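Local coordinates for protein dihydrofolate reductase, putative (Aspergillus flavus, PDB 6DRS) that probably reduces dihydrofolate to tetrahydrofolate with NADPH as hydride donor, and here holds NADP together with an antifolate inhibitor, at residues M60-R64 with K65-S69; Y162-A165 with L166-G170; L206-K209 with G210-V214. All blocks are in the same frame, centred on the assembly; numbering follows the deposited sequence.

Interaction 1 of 3, residues M60-R64 with K65-S69; sequences MIMGR and KTYDS. With NAP (NADP nicotinamide-adenine-dinucleotide phosphate), chain H; SO4 (sulfate ion), chain C.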
ATOM      1  N   MET A  60       5.424   5.804  -0.383  1.00 13.62           N
ATOM      2  CA  MET A  60       4.877   4.616   0.324  1.00 13.39           C
ATOM      3  C   MET A  60       5.791   4.269   1.508  1.00 13.81           C
ATOM      4  O   MET A  60       6.981   4.048   1.334  1.00 12.95           O
ATOM      5  CB  MET A  60       4.784   3.424  -0.626  1.00 12.07           C
ATOM      6  CG  MET A  60       3.807   3.685  -1.731  1.00 11.86           C
ATOM      7  SD  MET A  60       3.799   2.292  -2.824  1.00 13.49           S
ATOM      8  CE  MET A  60       5.526   2.227  -3.323  1.00 12.96           C
ATOM      9  N   ILE A  61       5.263   4.284   2.720  1.00 14.94           N
ATOM     10  CA  ILE A  61       6.092   3.855   3.839  1.00 16.08           C
ATOM     11  C   ILE A  61       5.808   2.377   4.139  1.00 17.05           C
ATOM     12  O   ILE A  61       4.635   1.988   4.266  1.00 18.42           O
ATOM     13  CB  ILE A  61       5.889   4.790   5.035  1.00 16.95           C
ATOM     14  CG1 ILE A  61       6.264   6.208   4.601  1.00 17.01           C
ATOM     15  CG2 ILE A  61       6.735   4.335   6.222  1.00 17.56           C
ATOM     16  CD1 ILE A  61       5.925   7.262   5.625  1.00 19.03           C
ATOM     17  N   MET A  62       6.872   1.564   4.201  1.00 15.25           N
ATOM     18  CA  MET A  62       6.730   0.110   4.349  1.00 15.73           C
ATOM     19  C   MET A  62       7.748  -0.448   5.359  1.00 17.14           C
ATOM     20  O   MET A  62       8.839   0.091   5.549  1.00 17.95           O
ATOM     21  CB  MET A  62       6.895  -0.593   2.998  1.00 14.73           C
ATOM     22  CG  MET A  62       8.311  -0.555   2.466  1.00 14.28           C
ATOM     23  SD  MET A  62       8.310  -0.853   0.689  1.00 15.05           S
ATOM     24  CE  MET A  62       7.984   0.823   0.121  1.00 15.59           C
ATOM     25  N   GLY A  63       7.390  -1.554   6.023  1.00 18.69           N
ATOM     26  CA  GLY A  63       8.369  -2.289   6.832  1.00 16.89           C
ATOM     27  C   GLY A  63       9.356  -3.033   5.938  1.00 16.73           C
ATOM     28  O   GLY A  63       9.069  -3.304   4.761  1.00 16.34           O
ATOM     29  N   ARG A  64      10.526  -3.371   6.486  1.00 17.39           N
ATOM     30  CA  ARG A  64      11.568  -3.998   5.679  1.00 17.76           C
ATOM     31  C   ARG A  64      11.080  -5.330   5.082  1.00 16.77           C
ATOM     32  O   ARG A  64      11.464  -5.685   3.956  1.00 16.82           O
ATOM     33  CB  ARG A  64      12.898  -4.040   6.445  1.00 18.77           C
ATOM     34  CG  ARG A  64      14.076  -4.541   5.614  1.00 19.56           C
ATOM     35  CD  ARG A  64      14.143  -6.061   5.516  1.00 20.35           C
ATOM     36  NE  ARG A  64      14.097  -6.573   6.878  1.00 20.69           N
ATOM     37  CZ  ARG A  64      13.941  -7.843   7.212  1.00 19.97           C
ATOM     38  NH1 ARG A  64      13.777  -8.768   6.281  1.00 18.59           N
ATOM     39  NH2 ARG A  64      13.937  -8.168   8.491  1.00 20.43           N
ATOM     40  N   LYS A  65      10.221  -6.064   5.798  1.00 17.23           N
ATOM     41  CA  LYS A  65       9.783  -7.370   5.297  1.00 16.28           C
ATOM     42  C   LYS A  65       8.857  -7.186   4.088  1.00 16.72           C
ATOM     43  O   LYS A  65       8.925  -7.963   3.113  1.00 16.04           O
ATOM     44  CB  LYS A  65       9.126  -8.190   6.411  1.00 17.31           C
ATOM     45  CG  LYS A  65      10.113  -8.924   7.308  1.00 17.78           C
ATOM     46  CD  LYS A  65       9.491  -9.334   8.621  1.00 19.06           C
ATOM     47  CE  LYS A  65      10.292 -10.343   9.410  1.00 18.84           C
ATOM     48  NZ  LYS A  65      10.017 -10.173  10.858  1.00 20.25           N
ATOM     49  N   THR A  66       8.026  -6.151   4.126  1.00 15.51           N
ATOM     50  CA  THR A  66       7.160  -5.847   2.988  1.00 15.51           C
ATOM     51  C   THR A  66       8.019  -5.403   1.804  1.00 15.03           C
ATOM     52  O   THR A  66       7.801  -5.842   0.671  1.00 13.22           O
ATOM     53  CB  THR A  66       6.100  -4.799   3.347  1.00 15.56           C
ATOM     54  OG1 THR A  66       5.272  -5.346   4.376  1.00 16.42           O
ATOM     55  CG2 THR A  66       5.248  -4.424   2.155  1.00 15.43           C
ATOM     56  N   TYR A  67       9.031  -4.573   2.068  1.00 15.52           N
ATOM     57  CA  TYR A  67       9.982  -4.285   0.976  1.00 16.39           C
ATOM     58  C   TYR A  67      10.485  -5.594   0.356  1.00 16.99           C
ATOM     59  O   TYR A  67      10.448  -5.764  -0.856  1.00 16.25           O
ATOM     60  CB  TYR A  67      11.132  -3.392   1.435  1.00 16.50           C
ATOM     61  CG  TYR A  67      12.096  -3.067   0.322  1.00 18.07           C
ATOM     62  CD1 TYR A  67      11.808  -2.080  -0.617  1.00 18.43           C
ATOM     63  CD2 TYR A  67      13.309  -3.735   0.205  1.00 18.67           C
ATOM     64  CE1 TYR A  67      12.700  -1.764  -1.634  1.00 17.98           C
ATOM     65  CE2 TYR A  67      14.199  -3.450  -0.824  1.00 18.73           C
ATOM     66  CZ  TYR A  67      13.903  -2.445  -1.733  1.00 18.78           C
ATOM     67  OH  TYR A  67      14.788  -2.136  -2.728  1.00 17.38           O
ATOM     68  N   ASP A  68      10.926  -6.528   1.203  1.00 19.78           N
ATOM     69  CA  ASP A  68      11.524  -7.798   0.731  1.00 20.65           C
ATOM     70  C   ASP A  68      10.483  -8.648  -0.003  1.00 20.88           C
ATOM     71  O   ASP A  68      10.837  -9.384  -0.910  1.00 22.44           O
ATOM     72  CB  ASP A  68      12.194  -8.556   1.877  1.00 22.26           C
ATOM     73  CG  ASP A  68      13.514  -7.943   2.305  1.00 24.50           C
ATOM     74  OD1 ASP A  68      14.023  -7.086   1.557  1.00 25.46           O
ATOM     75  OD2 ASP A  68      14.024  -8.321   3.391  1.00 26.49           O
ATOM     76  N   SER A  69       9.211  -8.517   0.364  1.00 21.29           N
ATOM     77  CA  SER A  69       8.134  -9.301  -0.239  1.00 20.66           C
ATOM     78  C   SER A  69       7.946  -8.972  -1.719  1.00 20.99           C
ATOM     79  O   SER A  69       7.419  -9.818  -2.453  1.00 20.84           O
ATOM     80  CB  SER A  69       6.839  -9.136   0.490  1.00 21.56           C
ATOM     81  OG  SER A  69       6.253  -7.878   0.222  1.00 21.78           O
TER
HETATM   82  PA  NAP H 307       6.508  -5.543   8.167  1.00 16.47           P
HETATM   83  O1A NAP H 307       6.357  -5.384   6.680  1.00 15.94           O
HETATM   84  O2A NAP H 307       5.788  -4.815   9.242  1.00 15.21           O
HETATM   85  O5B NAP H 307       8.096  -5.449   8.500  1.00 19.00           O
HETATM   86  C5B NAP H 307       8.678  -5.823   9.764  1.00 19.26           C
HETATM   87  C4B NAP H 307      10.073  -5.236   9.746  1.00 20.89           C
HETATM   88  O4B NAP H 307       9.979  -3.810   9.717  1.00 21.63           O
HETATM   89  C3B NAP H 307      10.895  -5.534  10.991  1.00 22.19           C
HETATM   90  O3B NAP H 307      11.557  -6.803  10.868  1.00 19.81           O
HETATM   91  C2B NAP H 307      11.871  -4.372  11.002  1.00 21.97           C
HETATM   92  O2B NAP H 307      12.830  -4.535   9.959  1.00 20.75           O
HETATM   93  C1B NAP H 307      11.026  -3.215  10.499  1.00 23.77           C
HETATM   94  N9A NAP H 307      10.401  -2.510  11.604  1.00 25.51           N
HETATM   95  C8A NAP H 307       9.178  -2.849  12.042  1.00 27.71           C
HETATM   96  N7A NAP H 307       8.824  -2.046  13.067  1.00 30.01           N
HETATM   97  C5A NAP H 307       9.828  -1.170  13.286  1.00 29.89           C
HETATM   98  C6A NAP H 307      10.071  -0.058  14.234  1.00 30.79           C
HETATM   99  N6A NAP H 307       9.102   0.233  15.113  1.00 33.72           N
HETATM  100  N1A NAP H 307      11.227   0.638  14.187  1.00 29.98           N
HETATM  101  C2A NAP H 307      12.151   0.304  13.267  1.00 29.09           C
HETATM  102  N3A NAP H 307      11.991  -0.707  12.370  1.00 28.77           N
HETATM  103  C4A NAP H 307      10.878  -1.483  12.322  1.00 27.35           C
HETATM  104  O3  NAP H 307       6.416  -7.166   8.405  1.00 18.04           O
HETATM  105  PN  NAP H 307       5.130  -8.076   8.822  1.00 16.18           P
HETATM  106  O1N NAP H 307       4.277  -7.405   9.815  1.00 15.30           O
HETATM  107  O2N NAP H 307       5.786  -9.406   9.123  1.00 17.71           O
HETATM  108  O5D NAP H 307       4.349  -8.205   7.433  1.00 14.77           O
HETATM  109  C5D NAP H 307       4.969  -8.768   6.304  1.00 13.49           C
HETATM  110  C4D NAP H 307       3.886  -9.669   5.751  1.00 13.54           C
HETATM  111  O4D NAP H 307       2.710  -8.881   5.558  1.00 13.23           O
HETATM  112  C3D NAP H 307       4.202 -10.331   4.430  1.00 13.46           C
HETATM  113  O3D NAP H 307       3.577 -11.641   4.458  1.00 14.03           O
HETATM  114  C2D NAP H 307       3.513  -9.428   3.443  1.00 12.45           C
HETATM  115  O2D NAP H 307       3.190 -10.136   2.272  1.00 11.87           O
HETATM  116  C1D NAP H 307       2.277  -8.993   4.200  1.00 13.28           C
HETATM  117  N1N NAP H 307       1.722  -7.719   3.697  1.00 14.26           N
HETATM  118  C2N NAP H 307       0.463  -7.731   3.201  1.00 14.42           C
HETATM  119  C3N NAP H 307      -0.135  -6.565   2.678  1.00 15.18           C
HETATM  120  C7N NAP H 307      -1.564  -6.613   2.141  1.00 15.37           C
HETATM  121  O7N NAP H 307      -2.141  -5.580   1.782  1.00 14.98           O
HETATM  122  N7N NAP H 307      -2.172  -7.811   2.069  1.00 14.23           N
HETATM  123  C4N NAP H 307       0.630  -5.382   2.645  1.00 14.87           C
HETATM  124  C5N NAP H 307       1.928  -5.412   3.159  1.00 14.83           C
HETATM  125  C6N NAP H 307       2.469  -6.594   3.669  1.00 14.43           C
HETATM  126  P2B NAP H 307      14.281  -5.167  10.251  1.00 20.56           P
HETATM  127  O1X NAP H 307      14.037  -6.626  10.610  1.00 20.33           O
HETATM  128  O2X NAP H 307      14.933  -5.123   8.884  1.00 19.19           O
HETATM  129  O3X NAP H 307      14.694  -4.285  11.390  1.00 19.54           O
HETATM  130  S   SO4 C 302      13.725 -11.838   8.245  1.00 82.52           S
HETATM  131  O1  SO4 C 302      12.891 -13.058   8.180  1.00 84.78           O
HETATM  132  O2  SO4 C 302      13.029 -10.846   7.392  1.00 78.78           O
HETATM  133  O3  SO4 C 302      13.850 -11.375   9.660  1.00 73.42           O
HETATM  134  O4  SO4 C 302      15.081 -12.127   7.701  1.00 76.24           O
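Bends at chi2 and chi3 (-53°) turn the Arg64 guanidinium back along the helix toward Asp68, while chi1 of -62° sets the Thr66 OG1 beside its own backbone N, where both face a phosphate of NADP. Arg64 NH1 donates to Asp68 OD2 over 2.9 Å, a nearly straight salt bridge that meets the carboxylate on its anti side; the two planes are turned 53° apart. Asp68 OD1 has a second partner in Arg95. Along the other edges of the guanidinium, Arg64 NE reaches NAP O2X at 2.6 Å and NH2 reaches NAP O1X, so the 2'-phosphate is gripped by two bonds, as suits an NADP-dependent reductase. A sulfate, probably from the crystallisation liquor, sits at NH1 and NH2, and Lys65 CG lies over one face of the group, near the rim. Strand 57-63 passes here into helix 64-69 of a beta-alpha-beta unit, Gly63 being the N-cap. The CA of Gly63, with no side chain, lies 3.6 Å from NAP O5B. At the helix start Thr66 OG1 donates to NAP O1A at 2.5 Å, joined by a weak bond from Thr66 N; Thr66 also touches the inhibitor. Tyr67 N closes the first turn on Gly63 O (3.0 Å). Beside Tyr67, Met62 SD lies 3.9 Å from Tyr67 CB and in the ring plane at its edge, a Met-aromatic contact, while Tyr67 OH bonds Glu99.

Interaction 2 of 3, residues Y162-A165 with L166-G170; sequences YATA and LGLGG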
ATOM      1  N   TYR A 162       1.801  -1.077  10.154  1.00 18.88           N
ATOM      2  CA  TYR A 162       0.393  -0.635  10.302  1.00 16.69           C
ATOM      3  C   TYR A 162       0.087  -0.379  11.786  1.00 17.65           C
ATOM      4  O   TYR A 162      -0.573   0.617  12.135  1.00 16.46           O
ATOM      5  CB  TYR A 162      -0.601  -1.700   9.842  1.00 14.80           C
ATOM      6  CG  TYR A 162      -0.725  -1.929   8.357  1.00 14.14           C
ATOM      7  CD1 TYR A 162      -0.825  -0.879   7.455  1.00 13.02           C
ATOM      8  CD2 TYR A 162      -0.755  -3.215   7.858  1.00 13.18           C
ATOM      9  CE1 TYR A 162      -0.954  -1.102   6.096  1.00 12.62           C
ATOM     10  CE2 TYR A 162      -0.870  -3.461   6.498  1.00 13.77           C
ATOM     11  CZ  TYR A 162      -0.993  -2.402   5.617  1.00 12.93           C
ATOM     12  OH  TYR A 162      -1.088  -2.678   4.289  1.00 12.39           O
ATOM     13  N   ALA A 163       0.551  -1.299  12.632  1.00 17.90           N
ATOM     14  CA  ALA A 163       0.350  -1.185  14.062  1.00 19.75           C
ATOM     15  C   ALA A 163       0.947   0.139  14.535  1.00 18.91           C
ATOM     16  O   ALA A 163       0.293   0.868  15.285  1.00 20.57           O
ATOM     17  CB  ALA A 163       0.940  -2.375  14.777  1.00 19.69           C
ATOM     18  N   THR A 164       2.152   0.462  14.068  1.00 19.82           N
ATOM     19  CA  THR A 164       2.798   1.735  14.433  1.00 20.95           C
ATOM     20  C   THR A 164       1.988   2.931  13.908  1.00 20.71           C
ATOM     21  O   THR A 164       1.741   3.889  14.662  1.00 21.47           O
ATOM     22  CB  THR A 164       4.242   1.836  13.932  1.00 21.13           C
ATOM     23  OG1 THR A 164       4.919   0.655  14.355  1.00 22.41           O
ATOM     24  CG2 THR A 164       4.958   3.031  14.519  1.00 20.01           C
ATOM     25  N   ALA A 165       1.563   2.885  12.645  1.00 19.94           N
ATOM     26  CA  ALA A 165       0.708   3.981  12.114  1.00 20.29           C
ATOM     27  C   ALA A 165      -0.488   4.215  13.048  1.00 19.45           C
ATOM     28  O   ALA A 165      -0.747   5.346  13.456  1.00 18.96           O
ATOM     29  CB  ALA A 165       0.281   3.714  10.691  1.00 18.96           C
ATOM     30  N   LEU A 166      -1.179   3.143  13.427  1.00 19.85           N
ATOM     31  CA  LEU A 166      -2.418   3.263  14.168  1.00 21.56           C
ATOM     32  C   LEU A 166      -2.127   3.794  15.569  1.00 24.60           C
ATOM     33  O   LEU A 166      -3.022   4.288  16.214  1.00 26.71           O
ATOM     34  CB  LEU A 166      -3.130   1.910  14.212  1.00 20.44           C
ATOM     35  CG  LEU A 166      -3.656   1.418  12.861  1.00 19.36           C
ATOM     36  CD1 LEU A 166      -4.044  -0.049  12.929  1.00 19.69           C
ATOM     37  CD2 LEU A 166      -4.843   2.250  12.400  1.00 19.14           C
ATOM     38  N   GLY A 167      -0.876   3.718  16.006  1.00 27.89           N
ATOM     39  CA  GLY A 167      -0.512   4.137  17.345  1.00 29.93           C
ATOM     40  C   GLY A 167       0.065   5.545  17.385  1.00 33.29           C
ATOM     41  O   GLY A 167       0.369   6.046  18.464  1.00 33.33           O
ATOM     42  N   LEU A 168       0.226   6.199  16.240  1.00 34.10           N
ATOM     43  CA  LEU A 168       0.783   7.568  16.219  1.00 36.75           C
ATOM     44  C   LEU A 168      -0.120   8.538  16.990  1.00 38.28           C
ATOM     45  O   LEU A 168      -1.343   8.441  16.907  1.00 36.61           O
ATOM     46  CB  LEU A 168       0.917   8.026  14.765  1.00 36.09           C
ATOM     47  CG  LEU A 168       2.336   7.988  14.217  1.00 36.13           C
ATOM     48  CD1 LEU A 168       3.052   6.728  14.670  1.00 37.76           C
ATOM     49  CD2 LEU A 168       2.320   8.086  12.704  1.00 37.38           C
ATOM     50  N   GLY A 169       0.494   9.483  17.710  1.00 42.21           N
ATOM     51  CA  GLY A 169      -0.251  10.503  18.465  1.00 47.36           C
ATOM     52  C   GLY A 169      -1.024  11.450  17.555  1.00 53.77           C
ATOM     53  O   GLY A 169      -0.452  12.018  16.620  1.00 57.82           O
ATOM     54  N   GLY A 170      -2.322  11.624  17.837  1.00 56.42           N
ATOM     55  CA  GLY A 170      -3.217  12.525  17.080  1.00 52.97           C
ATOM     56  C   GLY A 170      -2.528  13.820  16.679  1.00 51.98           C
ATOM     57  O   GLY A 170      -2.982  14.518  15.774  1.00 52.88           O
TER
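Leu166 N donates to Tyr162 O over 2.9 Å, the last well-formed i to i-4 bond among the backbone links of these two segments. Gly167 N then divides its hydrogen between two carbonyls: Thr164 O at 2.9 Å, approached from above the carbonyl plane, and Ala163 O in a weak, strongly bent bond. Leu168 N binds Ala165 O at 3.1 Å, a three-residue spacing, again from above the plane. With these bonds the spacing tightens to a 3-10-like turn as helix 159-167 ends and the chain enters the loop at Leu168. This helix packs beside strand 7-17 of the central reductase sheet, and its Tyr162 lines both the inhibitor pocket and the NADP pocket. The Tyr162 ring is directed off from residues 166-170; its OH is bonded to Ile10 O on that strand, and Thr164 OG1 to Glu160 O, one turn back in the helix. Van der Waals contacts, partly of aliphatic carbons on carbonyl oxygens, follow. With chi1 at -68°, Leu166 CG stands beside its own backbone N and comes to 3.3 Å from Tyr162 O. Leu168 swings back over the helix end, its CD1 3.1 Å from Thr164 O and 4.2 Å from Thr164 CG2, the two side chains crossing at a slant. Outside the turn, Leu166 reaches Leu9 and Ile201, while Leu135 of helix 135-146 touches Thr164, Ala165 and Leu168.

Interaction 3 of 3, residues L206-K209 with G210-V214; sequences LMEK and GWRKV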
ATOM      1  N   LEU A 206     -15.100  -3.680  11.594  1.00 31.57           N
ATOM      2  CA  LEU A 206     -16.309  -4.360  11.133  1.00 35.36           C
ATOM      3  C   LEU A 206     -17.513  -3.924  11.994  1.00 35.34           C
ATOM      4  O   LEU A 206     -18.638  -3.927  11.500  1.00 37.42           O
ATOM      5  CB  LEU A 206     -16.098  -5.884  11.101  1.00 35.38           C
ATOM      6  CG  LEU A 206     -14.872  -6.395  10.333  1.00 36.33           C
ATOM      7  CD1 LEU A 206     -14.471  -7.801  10.775  1.00 35.98           C
ATOM      8  CD2 LEU A 206     -15.059  -6.337   8.815  1.00 34.96           C
ATOM      9  N   MET A 207     -17.285  -3.491  13.237  1.00 34.25           N
ATOM     10  CA  MET A 207     -18.375  -3.073  14.123  1.00 35.25           C
ATOM     11  C   MET A 207     -18.406  -1.543  14.234  1.00 35.99           C
ATOM     12  O   MET A 207     -19.182  -0.981  15.017  1.00 36.57           O
ATOM     13  CB  MET A 207     -18.212  -3.651  15.537  1.00 39.15           C
ATOM     14  CG  MET A 207     -18.184  -5.166  15.608  1.00 44.43           C
ATOM     15  SD  MET A 207     -19.697  -5.939  14.983  1.00 60.49           S
ATOM     16  CE  MET A 207     -19.242  -6.434  13.321  1.00 53.29           C
ATOM     17  N   GLU A 208     -17.533  -0.870  13.500  1.00 33.91           N
ATOM     18  CA  GLU A 208     -17.465   0.597  13.515  1.00 32.21           C
ATOM     19  C   GLU A 208     -17.336   1.159  14.939  1.00 33.92           C
ATOM     20  O   GLU A 208     -18.115   2.012  15.331  1.00 33.48           O
ATOM     21  CB  GLU A 208     -18.656   1.191  12.762  1.00 30.17           C
ATOM     22  CG  GLU A 208     -18.381   1.262  11.282  1.00 28.39           C
ATOM     23  CD  GLU A 208     -19.550   1.672  10.414  1.00 29.80           C
ATOM     24  OE1 GLU A 208     -20.369   0.792  10.117  1.00 27.95           O
ATOM     25  OE2 GLU A 208     -19.609   2.865  10.002  1.00 28.91           O
ATOM     26  N   LYS A 209     -16.340   0.723  15.696  1.00 33.20           N
ATOM     27  CA  LYS A 209     -16.141   1.240  17.030  1.00 32.76           C
ATOM     28  C   LYS A 209     -14.904   2.133  17.015  1.00 31.05           C
ATOM     29  O   LYS A 209     -13.767   1.652  17.044  1.00 29.92           O
ATOM     30  CB  LYS A 209     -16.005   0.093  18.036  1.00 41.16           C
ATOM     31  CG  LYS A 209     -17.318  -0.492  18.549  1.00 52.61           C
ATOM     32  CD  LYS A 209     -17.619  -0.171  20.018  1.00 58.98           C
ATOM     33  CE  LYS A 209     -17.546  -1.381  20.934  1.00 64.17           C
ATOM     34  NZ  LYS A 209     -17.068  -1.012  22.299  1.00 68.21           N
ATOM     35  N   GLY A 210     -15.138   3.436  16.960  1.00 28.84           N
ATOM     36  CA  GLY A 210     -14.039   4.394  16.816  1.00 26.75           C
ATOM     37  C   GLY A 210     -13.671   4.586  15.356  1.00 26.73           C
ATOM     38  O   GLY A 210     -12.749   5.329  15.030  1.00 26.83           O
ATOM     39  N   TRP A 211     -14.385   3.896  14.476  1.00 25.11           N
ATOM     40  CA  TRP A 211     -14.104   3.962  13.058  1.00 25.91           C
ATOM     41  C   TRP A 211     -15.429   4.111  12.332  1.00 25.18           C
ATOM     42  O   TRP A 211     -16.410   3.562  12.767  1.00 24.76           O
ATOM     43  CB  TRP A 211     -13.389   2.695  12.572  1.00 25.06           C
ATOM     44  CG  TRP A 211     -12.010   2.570  13.137  1.00 25.50           C
ATOM     45  CD1 TRP A 211     -11.660   1.999  14.327  1.00 23.90           C
ATOM     46  CD2 TRP A 211     -10.793   3.062  12.545  1.00 24.58           C
ATOM     47  NE1 TRP A 211     -10.310   2.099  14.513  1.00 23.88           N
ATOM     48  CE2 TRP A 211      -9.749   2.738  13.437  1.00 24.05           C
ATOM     49  CE3 TRP A 211     -10.489   3.721  11.346  1.00 24.41           C
ATOM     50  CZ2 TRP A 211      -8.423   3.061  13.172  1.00 23.44           C
ATOM     51  CZ3 TRP A 211      -9.178   4.040  11.079  1.00 24.50           C
ATOM     52  CH2 TRP A 211      -8.164   3.711  11.984  1.00 25.74           C
ATOM     53  N   ARG A 212     -15.439   4.848  11.235  1.00 27.55           N
ATOM     54  CA  ARG A 212     -16.630   4.923  10.450  1.00 25.20           C
ATOM     55  C   ARG A 212     -16.316   4.327   9.088  1.00 23.88           C
ATOM     56  O   ARG A 212     -15.283   4.613   8.538  1.00 24.92           O
ATOM     57  CB  ARG A 212     -17.046   6.388  10.326  1.00 27.14           C
ATOM     58  CG  ARG A 212     -18.314   6.608   9.522  1.00 28.98           C
ATOM     59  CD  ARG A 212     -18.700   8.082   9.566  1.00 31.52           C
ATOM     60  NE  ARG A 212     -18.135   8.796   8.431  1.00 32.40           N
ATOM     61  CZ  ARG A 212     -18.620   8.734   7.186  1.00 32.00           C
ATOM     62  NH1 ARG A 212     -19.808   8.195   6.955  1.00 27.21           N
ATOM     63  NH2 ARG A 212     -17.894   9.190   6.179  1.00 30.44           N
ATOM     64  N   LYS A 213     -17.216   3.529   8.552  1.00 22.85           N
ATOM     65  CA  LYS A 213     -17.073   3.139   7.202  1.00 22.32           C
ATOM     66  C   LYS A 213     -17.652   4.249   6.317  1.00 24.54           C
ATOM     67  O   LYS A 213     -18.785   4.704   6.573  1.00 26.35           O
ATOM     68  CB  LYS A 213     -17.788   1.811   6.981  1.00 24.09           C
ATOM     69  CG  LYS A 213     -17.660   1.280   5.565  1.00 25.77           C
ATOM     70  CD  LYS A 213     -18.365  -0.018   5.330  1.00 26.92           C
ATOM     71  CE  LYS A 213     -18.205  -0.424   3.886  1.00 31.09           C
ATOM     72  NZ  LYS A 213     -19.499  -0.858   3.313  1.00 33.81           N
ATOM     73  N   VAL A 214     -16.917   4.669   5.273  1.00 20.78           N
ATOM     74  CA  VAL A 214     -17.292   5.871   4.546  1.00 17.88           C
ATOM     75  C   VAL A 214     -18.019   5.497   3.248  1.00 18.44           C
ATOM     76  O   VAL A 214     -17.954   4.360   2.803  1.00 18.15           O
ATOM     77  CB  VAL A 214     -16.093   6.817   4.319  1.00 16.89           C
ATOM     78  CG1 VAL A 214     -15.329   7.108   5.595  1.00 15.92           C
ATOM     79  CG2 VAL A 214     -15.161   6.351   3.217  1.00 16.06           C
TER
HETATM   80  O   HOH W   1     -20.872   3.720   8.008  1.00 30.28           O
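Glu208 reaches across the turn to Lys213, whose backbone N donates to Glu208 OE2 over 2.9 Å at a nearly straight 170°. The donor comes from above the carboxylate plane, 54° out of it. One water donates to both Glu208 OE2 (2.5 Å) and Lys213 O (2.7 Å), so the same carboxylate oxygen holds the start of Lys213 directly and its carbonyl through solvent. With chi2 at 173° the chain beyond CG is extended, which carries the carboxylate past Trp211 O to this point. Glu208 itself has positive phi and closes a Schellman motif after helix 203-206; from there the chain turns through Lys209 and Gly210 into strand 211-213, which pairs antiparallel with strand 237-246. Gly210 also has positive phi, a conformation that glycine adopts readily. The other contacts are van der Waals. Glu208 CB and CG lie against Trp211 O, at 3.3 and 3.4 Å, and Glu208 OE2 is 3.7 Å from Lys213 CB. Lys209 O meets the Trp211 ring at its edge, near CD1, while the indole packs inward on Val174 and Ile176 and NE1 bonds Glu204. Arg212 points elsewhere, into salt bridges with Glu218 and Glu245.

Interactions 1 and 2 are partly buried, interaction 1 lying closest to the middle of the chain, whereas interaction 3 is a surface contact. The centres of 1 and 3 are about 27 Å apart, yet both belong to the same sheet: strand 57-63 in one, strand 211-213 in the other. Interaction 2 sits on a helix beside that sheet, its centre about 17 Å from each. It touches interaction 3 through Leu166 CD2 and Trp211 CH2, 3.7 Å apart, and both residues also pack on Ile201. The chemistry follows position. Residues 60-69 use charge and helix-start donors on a cofactor, 162-170 use backbone bonds and aliphatic packing, and 206-214 use one carboxylate and a water. Interactions 1 and 2 both contribute to the NADP and inhibitor pockets.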